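Long-range contacts in exopolygalacturonase (Yersinia enterocolitica, PDB 2UVF), which probably hydrolyses polygalacturonate, the backbone of pectin, from the chain end as a family 28 glycoside hydrolase of the periplasm: residues K169-K174 / T195-A200; I216-E221 / V268-G273. All blocks are in the same frame, centred on the assembly; numbering follows the deposited sequence.

Interaction 1 (K169-K174 / T195-A200)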
loop_
_atom_site.group_PDB
_atom_site.type_symbol
_atom_site.label_atom_id
_atom_site.label_comp_id
_atom_site.label_asym_id
_atom_site.label_seq_id
_atom_site.Cartn_x
_atom_site.Cartn_y
_atom_site.Cartn_z
ATOM N N LYS A 169 -12.064 -21.669 -23.559
ATOM C CA LYS A 169 -12.178 -20.208 -23.624
ATOM C C LYS A 169 -13.590 -19.640 -23.671
ATOM O O LYS A 169 -14.053 -19.197 -24.722
ATOM C CB LYS A 169 -11.356 -19.659 -24.812
ATOM C CG LYS A 169 -11.519 -20.427 -26.141
ATOM C CD LYS A 169 -10.345 -20.188 -27.091
ATOM C CE LYS A 169 -9.003 -20.590 -26.478
ATOM N NZ LYS A 169 -8.997 -21.986 -25.949
ATOM N N THR A 170 -14.277 -19.654 -22.535
ATOM C CA THR A 170 -15.408 -18.758 -22.366
ATOM C C THR A 170 -14.838 -17.480 -21.749
ATOM O O THR A 170 -14.287 -17.503 -20.644
ATOM C CB THR A 170 -16.528 -19.355 -21.488
ATOM O OG1 THR A 170 -17.005 -20.570 -22.079
ATOM C CG2 THR A 170 -17.701 -18.378 -21.347
ATOM N N LEU A 171 -14.925 -16.383 -22.500
ATOM C CA LEU A 171 -14.678 -15.053 -21.957
ATOM C C LEU A 171 -15.941 -14.624 -21.202
ATOM O O LEU A 171 -17.042 -14.591 -21.768
ATOM C CB LEU A 171 -14.319 -14.070 -23.075
ATOM C CG LEU A 171 -14.190 -12.588 -22.717
ATOM C CD1 LEU A 171 -12.881 -12.297 -21.978
ATOM C CD2 LEU A 171 -14.306 -11.740 -23.979
ATOM N N ASN A 172 -15.781 -14.311 -19.922
ATOM C CA ASN A 172 -16.920 -14.110 -19.033
ATOM C C ASN A 172 -17.279 -12.655 -18.753
ATOM O O ASN A 172 -18.131 -12.397 -17.901
ATOM C CB ASN A 172 -16.685 -14.848 -17.708
ATOM C CG ASN A 172 -16.658 -16.352 -17.873
ATOM O OD1 ASN A 172 -17.698 -16.986 -18.057
ATOM N ND2 ASN A 172 -15.467 -16.934 -17.796
ATOM N N THR A 173 -16.645 -11.714 -19.462
ATOM C CA THR A 173 -16.871 -10.271 -19.250
ATOM C C THR A 173 -18.356 -9.955 -19.178
ATOM O O THR A 173 -18.793 -9.228 -18.282
ATOM C CB THR A 173 -16.278 -9.383 -20.374
ATOM O OG1 THR A 173 -14.977 -9.845 -20.750
ATOM C CG2 THR A 173 -16.192 -7.934 -19.928
ATOM N N LYS A 174 -19.109 -10.519 -20.130
ATOM C CA LYS A 174 -20.549 -10.285 -20.291
ATOM C C LYS A 174 -21.388 -10.904 -19.171
ATOM O O LYS A 174 -22.272 -10.247 -18.618
ATOM C CB LYS A 174 -21.019 -10.779 -21.662
ATOM C CG LYS A 174 -22.055 -9.862 -22.298
ATOM C CD LYS A 174 -21.925 -9.826 -23.823
ATOM C CE LYS A 174 -22.164 -8.416 -24.367
ATOM N NZ LYS A 174 -20.990 -7.516 -24.119
ATOM N N THR A 195 -11.602 -20.993 -12.640
ATOM C CA THR A 195 -10.840 -19.978 -13.353
ATOM C C THR A 195 -11.682 -19.337 -14.457
ATOM O O THR A 195 -11.923 -19.949 -15.507
ATOM C CB THR A 195 -9.566 -20.583 -13.936
ATOM O OG1 THR A 195 -8.780 -21.113 -12.864
ATOM C CG2 THR A 195 -8.752 -19.539 -14.699
ATOM N N TYR A 196 -12.108 -18.097 -14.204
ATOM C CA TYR A 196 -12.954 -17.301 -15.107
ATOM C C TYR A 196 -12.175 -16.168 -15.787
ATOM O O TYR A 196 -11.915 -15.122 -15.172
ATOM C CB TYR A 196 -14.126 -16.698 -14.319
ATOM C CG TYR A 196 -14.913 -17.706 -13.498
ATOM C CD1 TYR A 196 -16.101 -18.252 -13.976
ATOM C CD2 TYR A 196 -14.464 -18.112 -12.240
ATOM C CE1 TYR A 196 -16.831 -19.194 -13.214
ATOM C CE2 TYR A 196 -15.180 -19.046 -11.474
ATOM C CZ TYR A 196 -16.355 -19.577 -11.965
ATOM O OH TYR A 196 -17.046 -20.489 -11.213
ATOM N N LYS A 197 -11.790 -16.381 -17.048
ATOM C CA LYS A 197 -11.190 -15.317 -17.874
ATOM C C LYS A 197 -12.198 -14.187 -18.081
ATOM O O LYS A 197 -13.398 -14.428 -18.249
ATOM C CB LYS A 197 -10.687 -15.859 -19.220
ATOM C CG LYS A 197 -10.002 -14.805 -20.086
ATOM C CD LYS A 197 -9.060 -15.399 -21.129
ATOM C CE LYS A 197 -7.704 -15.726 -20.514
ATOM N NZ LYS A 197 -6.591 -15.484 -21.457
ATOM N N SER A 198 -11.718 -12.949 -18.029
ATOM C CA SER A 198 -12.591 -11.785 -18.147
ATOM C C SER A 198 -11.798 -10.582 -18.642
ATOM O O SER A 198 -10.575 -10.528 -18.483
ATOM C CB SER A 198 -13.273 -11.485 -16.811
ATOM O OG SER A 198 -14.005 -10.265 -16.838
ATOM N N GLY A 199 -12.502 -9.641 -19.269
ATOM C CA GLY A 199 -11.930 -8.345 -19.640
ATOM C C GLY A 199 -12.328 -7.324 -18.603
ATOM O O GLY A 199 -12.834 -7.683 -17.533
ATOM N N ALA A 200 -12.129 -6.050 -18.913
ATOM C CA ALA A 200 -12.483 -4.977 -17.980
ATOM C C ALA A 200 -13.922 -5.073 -17.511
ATOM O O ALA A 200 -14.823 -5.266 -18.312
ATOM C CB ALA A 200 -12.217 -3.597 -18.592
#
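Asn172 and Thr173 are turned onto segment 195-200 by their side-chain torsions. In Asn172, CG stands beside the backbone N, and chi1 -66° with chi2 -75° turns ND2 back to the carbonyl oxygen that Asn172 N already uses. In Thr173, chi1 of -42° puts OG1 beside the backbone N and leaves CG2 pointing on to Ala200. Lys197 O is gripped twice: by Asn172 N at 2.9 Å and, more obliquely, by Asn172 ND2 at 3.3 Å, the latter in the carbonyl plane on a lone pair. ND2 also lies near the ring plane of Tyr196, at its edge, while Asn172 OD1 accepts from Ile165 N. Thr173 OG1 receives Gly199 N at 2.9 Å, and Thr173 CG2 rests 3.4 Å from Ala200 O. Leu171 CD1 lies against the backbone, 3.8 Å from Gly199 N. Tyr196 and Ser198 give their main-chain bonds to segment 216-221, so Lys197 O and Gly199 N belong to the other edge of strand 194-202, the first of its row in the parallel beta-helix. The turn leading into helix 173-181 satisfies main-chain polar groups at a sheet edge: one backbone N-H and two side chains, of Asn172 and Thr173, supply the bonds.

Interaction 2 (I216-E221 / V268-G273); sequences ILLGSE and VIDGNG
Leu218 and Asp270 stand side by side and point the same way from neighbouring parallel strands, with Leu218 CD1 laid against the carboxylate, 3.7 Å from Asp270 CG. The same methyl meets the amide of Asn272, 3.8 Å from its CG, but the two side chains run at a slant to each other. Leu218 reaches both because its CG is anti to the backbone N (chi1 -174°), which swings the branched end toward the second strand. Ile216 and Val268 continue this face as another matched pair, Ile216 CG1 packing alongside Val268 CB, while Ile216 CG2 leans on Asp270 CB. Leu217 and Ile269 point to the opposite face, where they join Leu211 and Ile245. Such in-register stacking of side chains between successive turns, here aliphatic on the inner face, is characteristic of the right-handed parallel beta-helix of family 28: Leu217 and Ile269 face its interior, and the row from Ile216 to Asp270 its outer side. Backbone bonds alternate between the strands, Leu217 N to Val268 O, Asp270 N to Leu217 O at 2.7 Å and Gly219 N to Asp270 O. Beyond Gly219 the strands give way to loops, and Asn272 takes over the pairing: its side chain points toward 216-221, and ND2 donates to Gly219 O at 2.5 Å, a doubtful length, implausibly short and probably reflecting coordinate error. Asp270 shapes this corner through an Asx turn, its OD1 accepting Asn272 N at 3.2 Å on the anti side and out of the carboxylate plane. The nearest side-chain atom of Asp270 lies about 4 Å from a bound nickel ion, too far for coordination, though the positive charge would be expected to favour the ionised carboxylate.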
loop_
_atom_site.group_PDB
_atom_site.type_symbol
_atom_site.label_atom_id
_atom_site.label_comp_id
_atom_site.label_asym_id
_atom_site.label_seq_id
_atom_site.Cartn_x
_atom_site.Cartn_y
_atom_site.Cartn_z
ATOM N N ILE A 216 -10.505 -17.787 -9.273
ATOM C CA ILE A 216 -9.487 -16.976 -9.966
ATOM C C ILE A 216 -10.138 -16.142 -11.059
ATOM O O ILE A 216 -10.660 -16.672 -12.045
ATOM C CB ILE A 216 -8.328 -17.809 -10.566
ATOM C CG1 ILE A 216 -7.637 -18.648 -9.484
ATOM C CG2 ILE A 216 -7.303 -16.899 -11.260
ATOM C CD1 ILE A 216 -6.641 -19.663 -10.038
ATOM N N LEU A 217 -10.126 -14.828 -10.852
ATOM C CA LEU A 217 -10.450 -13.888 -11.907
ATOM C C LEU A 217 -9.197 -13.622 -12.719
ATOM O O LEU A 217 -8.275 -12.909 -12.279
ATOM C CB LEU A 217 -11.067 -12.597 -11.348
ATOM C CG LEU A 217 -11.559 -11.570 -12.382
ATOM C CD1 LEU A 217 -12.760 -12.081 -13.188
ATOM C CD2 LEU A 217 -11.871 -10.237 -11.717
ATOM N N LEU A 218 -9.181 -14.216 -13.913
ATOM C CA LEU A 218 -8.059 -14.139 -14.839
ATOM C C LEU A 218 -8.273 -13.055 -15.916
ATOM O O LEU A 218 -9.277 -13.052 -16.624
ATOM C CB LEU A 218 -7.791 -15.518 -15.487
ATOM C CG LEU A 218 -6.553 -15.705 -16.388
ATOM C CD1 LEU A 218 -5.250 -15.249 -15.728
ATOM C CD2 LEU A 218 -6.413 -17.154 -16.859
ATOM N N GLY A 219 -7.313 -12.145 -16.040
ATOM C CA GLY A 219 -7.356 -11.149 -17.088
ATOM C C GLY A 219 -7.334 -11.785 -18.460
ATOM O O GLY A 219 -6.679 -12.813 -18.665
ATOM N N SER A 220 -8.085 -11.195 -19.391
ATOM C CA SER A 220 -7.978 -11.547 -20.805
ATOM C C SER A 220 -6.639 -11.012 -21.286
ATOM O O SER A 220 -6.121 -10.039 -20.744
ATOM C CB SER A 220 -9.128 -10.931 -21.601
ATOM O OG SER A 220 -8.849 -10.919 -22.991
ATOM N N GLU A 221 -6.047 -11.668 -22.268
ATOM C CA GLU A 221 -4.812 -11.164 -22.853
ATOM C C GLU A 221 -5.092 -10.319 -24.122
ATOM O O GLU A 221 -4.162 -9.815 -24.758
ATOM C CB GLU A 221 -3.815 -12.312 -23.095
ATOM C CG GLU A 221 -4.103 -13.233 -24.303
ATOM C CD GLU A 221 -5.258 -14.228 -24.084
ATOM O OE1 GLU A 221 -6.274 -13.882 -23.433
ATOM O OE2 GLU A 221 -5.149 -15.369 -24.588
ATOM N N VAL A 268 -8.457 -15.103 -5.841
ATOM C CA VAL A 268 -7.322 -14.499 -6.537
ATOM C C VAL A 268 -7.802 -13.588 -7.678
ATOM O O VAL A 268 -8.784 -13.900 -8.375
ATOM C CB VAL A 268 -6.378 -15.610 -7.080
ATOM C CG1 VAL A 268 -5.289 -15.058 -8.026
ATOM C CG2 VAL A 268 -5.762 -16.412 -5.922
ATOM N N ILE A 269 -7.129 -12.448 -7.836
ATOM C CA ILE A 269 -7.275 -11.612 -9.030
ATOM C C ILE A 269 -5.954 -11.632 -9.776
ATOM O O ILE A 269 -4.931 -11.142 -9.271
ATOM C CB ILE A 269 -7.668 -10.146 -8.722
ATOM C CG1 ILE A 269 -8.855 -10.087 -7.741
ATOM C CG2 ILE A 269 -7.989 -9.427 -10.036
ATOM C CD1 ILE A 269 -9.131 -8.715 -7.116
ATOM N N ASP A 270 -5.997 -12.199 -10.980
ATOM C CA ASP A 270 -4.823 -12.428 -11.788
ATOM C C ASP A 270 -4.896 -11.582 -13.069
ATOM O O ASP A 270 -5.808 -11.737 -13.858
ATOM C CB ASP A 270 -4.678 -13.922 -12.094
ATOM C CG ASP A 270 -3.365 -14.250 -12.741
ATOM O OD1 ASP A 270 -2.729 -13.349 -13.312
ATOM O OD2 ASP A 270 -2.959 -15.414 -12.699
ATOM N N GLY A 271 -3.935 -10.675 -13.245
ATOM C CA GLY A 271 -3.996 -9.689 -14.328
ATOM C C GLY A 271 -3.573 -10.156 -15.711
ATOM O O GLY A 271 -3.869 -9.484 -16.703
ATOM N N ASN A 272 -2.860 -11.283 -15.748
ATOM C CA ASN A 272 -2.489 -12.018 -16.956
ATOM C C ASN A 272 -1.463 -11.245 -17.782
ATOM O O ASN A 272 -1.412 -11.366 -19.027
ATOM C CB ASN A 272 -3.744 -12.393 -17.786
ATOM C CG ASN A 272 -3.538 -13.621 -18.673
ATOM O OD1 ASN A 272 -2.471 -14.262 -18.655
ATOM N ND2 ASN A 272 -4.567 -13.959 -19.454
ATOM N N GLY A 273 -0.631 -10.473 -17.074
ATOM C CA GLY A 273 0.205 -9.464 -17.682
ATOM C C GLY A 273 1.511 -9.966 -18.225
ATOM O O GLY A 273 2.008 -9.464 -19.250
#

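Interactions 1 and 2 lie on successive turns of the same parallel sheet, their centres about 9 Å apart, because strands 194-202 and 215-219 are neighbours. Ser198 O probably accepts a hydrogen bond from Ser220 N at 2.7 Å. Lys197, whose carbonyl serves interaction 1, sends its amine to interaction 2 in a salt bridge, Lys197 NZ to Glu221 OE1 2.6 Å, and Lys197 CE packs 3.6 Å from Gly219 O. A nickel ion, probably the one close to Asp270, is about 10 Å from the Lys197 side chain. Neither contact contributes a residue to the digalacturonate pocket, but the chain between 216-221 and 268-273 carries Leu232 and Arg240, which line it.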